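Long-range contact in p800 reaction center core protein (Heliobacterium modesticaldum, PDB 5V8K), which forms the core of a symmetric homodimeric photosynthetic reaction center, holding bacteriochlorophylls and helping to bind a 4Fe-4S cluster that probably serves light-driven electron transfer: residues Lys261-Ile272 with Val451-Asp460. Sequence-based numbering, arbitrary orientation.
Sequences KQAILGHLVMGI and VIAPAWFYID. With CA (calcium ion), chain B; GBF (Bacteriochlorophyll g), chain Y.
The Trp456 ring meets Leu265 CD2 over one face and Asp460 CB of its own segment over the opposite one, each displaced toward the rim, while the backbone oxygen of Lys261 lies near the ring plane at its edge, 3.6 Å from Trp456 CZ3. With CG anti to the backbone N (chi1 172°), the indole is carried toward the partner helix. The Tyr458 ring meets pigment instead: a bacteriochlorophyll g lays its methyl CMB over one face and brings its ester carbonyl oxygen O1A to the edge. The contact illustrates antiparallel helix packing in a type I reaction center of the PsaA/PsaB family: the axes of the two segments, both predicted transmembrane, approach to 10.6 Å, their directions 163° apart. Knobs-into-holes packing sets Ile452 among Leu265, Leu268, Val269 and Ile272; the Ile452 and Ile272 side chains slide past each other in opposite directions, CG1 to CG1 4.0 Å. Beside it, Leu268 divides its branches, CD2 resting on Ala455 CB at 3.9 Å and CD1 against the pigment tail, which also runs past Ile272 CD1 and Ile459 CD1. His267, turned from this interface, ligates the magnesium of another bacteriochlorophyll g through NE2, its ND1 donating to Ala263 O.

At the helix ends apolar packing gives way to charge. Lys261, bent at chi3 (-72°), passes Ile459 CG2 and places NZ 2.8 Å from Asp460 OD1 in a salt bridge; Ser495, Asn255 and the Leu494 carbonyl also bond this ammonium. Were this lysine an alanine, Asp460 OD1 would probably lose its lysine partner and the carboxylate be less firmly oriented toward the metal. Asp460 OD2, also hydrogen-bonded to the Tyr505 hydroxyl, binds calcium at 2.4 Å alongside Gln509 and the Leu597 carbonyl, while a calcium-bound water donates to Asp460 OD1 at 2.6 Å.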
# COMPACT_ATOMS: atom_id res chain seq x y z
N LYS A 261 -18.23 -12.66 15.68
CA LYS A 261 -17.71 -11.75 14.66
C LYS A 261 -16.67 -12.41 13.76
O LYS A 261 -16.53 -12.00 12.61
CB LYS A 261 -17.18 -10.49 15.32
CG LYS A 261 -18.30 -9.68 15.87
CD LYS A 261 -17.85 -8.44 16.58
CE LYS A 261 -17.22 -8.74 17.86
NZ LYS A 261 -16.74 -7.53 18.55
N GLN A 262 -15.97 -13.45 14.23
CA GLN A 262 -15.11 -14.22 13.33
C GLN A 262 -15.95 -14.96 12.29
O GLN A 262 -15.63 -14.95 11.10
CB GLN A 262 -14.24 -15.20 14.10
CG GLN A 262 -13.08 -14.54 14.82
CD GLN A 262 -12.42 -15.45 15.88
OE1 GLN A 262 -12.37 -16.67 15.73
NE2 GLN A 262 -11.90 -14.85 16.93
N ALA A 263 -17.05 -15.56 12.72
CA ALA A 263 -17.94 -16.23 11.78
C ALA A 263 -18.55 -15.25 10.80
O ALA A 263 -18.72 -15.55 9.61
CB ALA A 263 -19.05 -16.94 12.53
N ILE A 264 -18.89 -14.06 11.28
CA ILE A 264 -19.49 -13.03 10.44
C ILE A 264 -18.50 -12.60 9.37
O ILE A 264 -18.84 -12.50 8.19
CB ILE A 264 -19.93 -11.84 11.31
CG1 ILE A 264 -21.19 -12.21 12.06
CG2 ILE A 264 -20.16 -10.57 10.45
CD1 ILE A 264 -21.59 -11.22 13.10
N LEU A 265 -17.26 -12.35 9.76
CA LEU A 265 -16.27 -11.92 8.80
C LEU A 265 -16.05 -12.99 7.75
O LEU A 265 -15.98 -12.67 6.56
CB LEU A 265 -14.98 -11.52 9.49
CG LEU A 265 -13.87 -11.01 8.56
CD1 LEU A 265 -14.31 -9.74 7.72
CD2 LEU A 265 -12.65 -10.70 9.37
N GLY A 266 -16.00 -14.26 8.16
CA GLY A 266 -15.90 -15.34 7.19
C GLY A 266 -17.04 -15.36 6.20
O GLY A 266 -16.82 -15.55 5.00
N HIS A 267 -18.27 -15.15 6.66
CA HIS A 267 -19.42 -15.23 5.76
C HIS A 267 -19.59 -13.97 4.90
O HIS A 267 -20.07 -14.06 3.78
CB HIS A 267 -20.69 -15.51 6.54
CG HIS A 267 -20.76 -16.92 7.04
ND1 HIS A 267 -20.06 -17.34 8.15
CD2 HIS A 267 -21.36 -18.02 6.54
CE1 HIS A 267 -20.27 -18.64 8.33
NE2 HIS A 267 -21.03 -19.07 7.35
N LEU A 268 -19.18 -12.81 5.42
CA LEU A 268 -19.14 -11.60 4.62
C LEU A 268 -18.17 -11.74 3.45
O LEU A 268 -18.50 -11.41 2.30
CB LEU A 268 -18.74 -10.43 5.51
CG LEU A 268 -18.41 -9.14 4.83
CD1 LEU A 268 -19.62 -8.72 4.01
CD2 LEU A 268 -18.01 -8.11 5.87
N VAL A 269 -16.99 -12.20 3.78
CA VAL A 269 -15.95 -12.31 2.78
C VAL A 269 -16.32 -13.38 1.70
O VAL A 269 -16.25 -13.16 0.51
CB VAL A 269 -14.53 -12.63 3.34
CG1 VAL A 269 -13.55 -12.89 2.22
CG2 VAL A 269 -14.04 -11.57 4.31
N MET A 270 -16.78 -14.53 2.16
CA MET A 270 -17.11 -15.62 1.23
C MET A 270 -18.32 -15.21 0.37
O MET A 270 -18.46 -15.60 -0.75
CB MET A 270 -17.41 -17.00 1.91
CG MET A 270 -16.24 -17.65 2.59
SD MET A 270 -15.10 -18.29 1.38
CE MET A 270 -14.49 -19.74 2.18
N GLY A 271 -19.25 -14.53 0.98
CA GLY A 271 -20.42 -14.07 0.23
C GLY A 271 -20.03 -13.10 -0.88
O GLY A 271 -20.50 -13.22 -2.01
N ILE A 272 -19.14 -12.16 -0.59
CA ILE A 272 -18.68 -11.23 -1.61
C ILE A 272 -18.00 -12.01 -2.74
O ILE A 272 -18.17 -11.70 -3.93
CB ILE A 272 -17.72 -10.19 -1.02
CG1 ILE A 272 -18.45 -9.24 -0.05
CG2 ILE A 272 -17.00 -9.41 -2.11
CD1 ILE A 272 -19.52 -8.41 -0.64
N VAL A 451 -16.65 -2.45 0.48
CA VAL A 451 -17.76 -3.03 1.22
C VAL A 451 -17.27 -3.70 2.50
O VAL A 451 -17.77 -3.44 3.60
CB VAL A 451 -18.53 -4.03 0.33
CG1 VAL A 451 -19.66 -4.67 1.08
CG2 VAL A 451 -19.04 -3.35 -0.96
N ILE A 452 -16.24 -4.55 2.38
CA ILE A 452 -15.80 -5.37 3.48
C ILE A 452 -15.22 -4.52 4.62
O ILE A 452 -15.53 -4.74 5.79
CB ILE A 452 -14.79 -6.42 2.98
CG1 ILE A 452 -15.53 -7.40 2.06
CG2 ILE A 452 -14.16 -7.22 4.16
CD1 ILE A 452 -14.61 -8.24 1.16
N ALA A 453 -14.39 -3.53 4.30
CA ALA A 453 -13.70 -2.82 5.37
C ALA A 453 -14.65 -1.98 6.20
O ALA A 453 -14.70 -2.17 7.43
CB ALA A 453 -12.56 -1.98 4.79
N PRO A 454 -15.45 -1.09 5.64
CA PRO A 454 -16.40 -0.35 6.47
C PRO A 454 -17.38 -1.25 7.22
O PRO A 454 -17.81 -0.92 8.33
CB PRO A 454 -17.15 0.54 5.46
CG PRO A 454 -16.43 0.41 4.23
CD PRO A 454 -15.61 -0.75 4.20
N ALA A 455 -17.83 -2.33 6.59
CA ALA A 455 -18.72 -3.26 7.27
C ALA A 455 -18.03 -3.85 8.50
O ALA A 455 -18.61 -3.87 9.59
CB ALA A 455 -19.15 -4.36 6.32
N TRP A 456 -16.77 -4.26 8.36
CA TRP A 456 -16.05 -4.82 9.50
C TRP A 456 -15.84 -3.78 10.59
O TRP A 456 -16.10 -4.05 11.78
CB TRP A 456 -14.70 -5.41 9.05
CG TRP A 456 -13.93 -5.79 10.30
CD1 TRP A 456 -12.87 -5.13 10.81
CD2 TRP A 456 -14.24 -6.83 11.23
NE1 TRP A 456 -12.49 -5.69 12.01
CE2 TRP A 456 -13.32 -6.74 12.29
CE3 TRP A 456 -15.22 -7.82 11.29
CZ2 TRP A 456 -13.33 -7.63 13.40
CZ3 TRP A 456 -15.24 -8.70 12.38
CH2 TRP A 456 -14.30 -8.60 13.41
N PHE A 457 -15.35 -2.60 10.23
CA PHE A 457 -15.15 -1.55 11.23
C PHE A 457 -16.45 -1.25 11.96
O PHE A 457 -16.46 -1.14 13.19
CB PHE A 457 -14.56 -0.30 10.59
CG PHE A 457 -13.15 -0.49 10.06
CD1 PHE A 457 -12.18 -1.15 10.80
CD2 PHE A 457 -12.81 -0.03 8.79
CE1 PHE A 457 -10.89 -1.32 10.27
CE2 PHE A 457 -11.56 -0.18 8.29
CZ PHE A 457 -10.60 -0.84 9.01
N TYR A 458 -17.58 -1.22 11.25
CA TYR A 458 -18.85 -0.99 11.93
C TYR A 458 -19.17 -2.13 12.89
O TYR A 458 -19.52 -1.90 14.06
CB TYR A 458 -19.97 -0.82 10.91
CG TYR A 458 -21.31 -0.69 11.56
CD1 TYR A 458 -21.73 0.51 12.08
CD2 TYR A 458 -22.16 -1.77 11.64
CE1 TYR A 458 -22.96 0.64 12.71
CE2 TYR A 458 -23.40 -1.65 12.25
CZ TYR A 458 -23.78 -0.45 12.81
OH TYR A 458 -25.02 -0.30 13.44
N ILE A 459 -19.08 -3.37 12.41
CA ILE A 459 -19.51 -4.52 13.19
C ILE A 459 -18.65 -4.67 14.45
O ILE A 459 -19.14 -5.07 15.50
CB ILE A 459 -19.47 -5.78 12.29
CG1 ILE A 459 -20.71 -5.79 11.39
CG2 ILE A 459 -19.36 -7.08 13.11
CD1 ILE A 459 -20.60 -6.79 10.24
N ASP A 460 -17.38 -4.34 14.36
CA ASP A 460 -16.52 -4.42 15.52
C ASP A 460 -16.62 -3.20 16.43
O ASP A 460 -15.75 -3.04 17.29
CB ASP A 460 -15.06 -4.59 15.11
CG ASP A 460 -14.31 -5.59 16.01
OD1 ASP A 460 -14.95 -6.48 16.60
OD2 ASP A 460 -13.09 -5.46 16.15
CA CA B . -11.59 -6.85 17.44
MG GBF Y . -29.94 -2.81 8.93
CHA GBF Y . -31.08 -4.15 11.94
CHB GBF Y . -27.20 -1.79 10.54
CHC GBF Y . -28.69 -2.18 5.79
CHD GBF Y . -32.56 -4.75 7.38
NA GBF Y . -29.30 -2.91 10.81
C1A GBF Y . -29.89 -3.25 11.97
C2A GBF Y . -29.02 -3.26 13.21
C3A GBF Y . -28.05 -2.19 12.76
C4A GBF Y . -28.19 -2.32 11.29
CMA GBF Y . -28.52 -0.80 13.23
CAA GBF Y . -28.32 -4.54 13.67
CBA GBF Y . -27.75 -5.34 12.51
CGA GBF Y . -26.41 -4.82 12.02
O1A GBF Y . -25.59 -4.28 12.74
O2A GBF Y . -26.02 -5.12 10.67
NB GBF Y . -28.16 -2.11 8.27
C1B GBF Y . -27.17 -1.67 9.06
C2B GBF Y . -26.17 -1.17 8.23
C3B GBF Y . -26.58 -1.29 6.92
C4B GBF Y . -27.87 -1.84 6.97
CMB GBF Y . -24.83 -0.62 8.66
CAB GBF Y . -25.70 -0.85 5.83
CBB GBF Y . -25.80 -1.00 4.55
NC GBF Y . -30.51 -3.35 7.05
C1C GBF Y . -29.92 -2.98 5.91
C2C GBF Y . -30.41 -3.31 4.54
C3C GBF Y . -31.51 -4.07 5.17
C4C GBF Y . -31.55 -4.06 6.56
CMC GBF Y . -30.83 -1.99 3.86
CAC GBF Y . -32.55 -4.79 4.41
CBC GBF Y . -32.56 -4.83 2.91
ND GBF Y . -31.43 -4.09 9.37
C1D GBF Y . -32.41 -4.80 8.83
C2D GBF Y . -33.44 -5.68 9.71
C3D GBF Y . -32.76 -5.29 10.84
C4D GBF Y . -31.65 -4.42 10.70
CMD GBF Y . -34.63 -6.57 9.49
CAD GBF Y . -33.04 -5.40 12.28
OBD GBF Y . -33.67 -6.25 12.98
CBD GBF Y . -31.92 -4.73 13.01
CGD GBF Y . -32.48 -3.66 13.89
O1D GBF Y . -32.69 -2.51 13.48
O2D GBF Y . -32.82 -4.03 15.22
CED GBF Y . -33.41 -3.01 16.03
C1 GBF Y . -24.77 -4.66 10.16
C2 GBF Y . -24.48 -5.41 8.91
C3 GBF Y . -23.42 -5.12 8.16
C4 GBF Y . -22.53 -3.98 8.54
C5 GBF Y . -23.13 -5.92 6.91
C6 GBF Y . -23.47 -5.07 5.67
C7 GBF Y . -23.10 -5.79 4.39
C8 GBF Y . -23.88 -5.75 3.28
C9 GBF Y . -25.17 -4.96 3.23
C10 GBF Y . -23.48 -6.44 2.00
C11 GBF Y . -22.97 -7.83 2.13
C12 GBF Y . -22.93 -8.55 0.80
C13 GBF Y . -22.68 -9.87 0.72
C14 GBF Y . -22.66 -10.53 -0.62
C15 GBF Y . -22.43 -10.71 1.96
O HOH W 1 -13.54 -8.45 17.41
O HOH W 2 -12.78 -5.86 19.22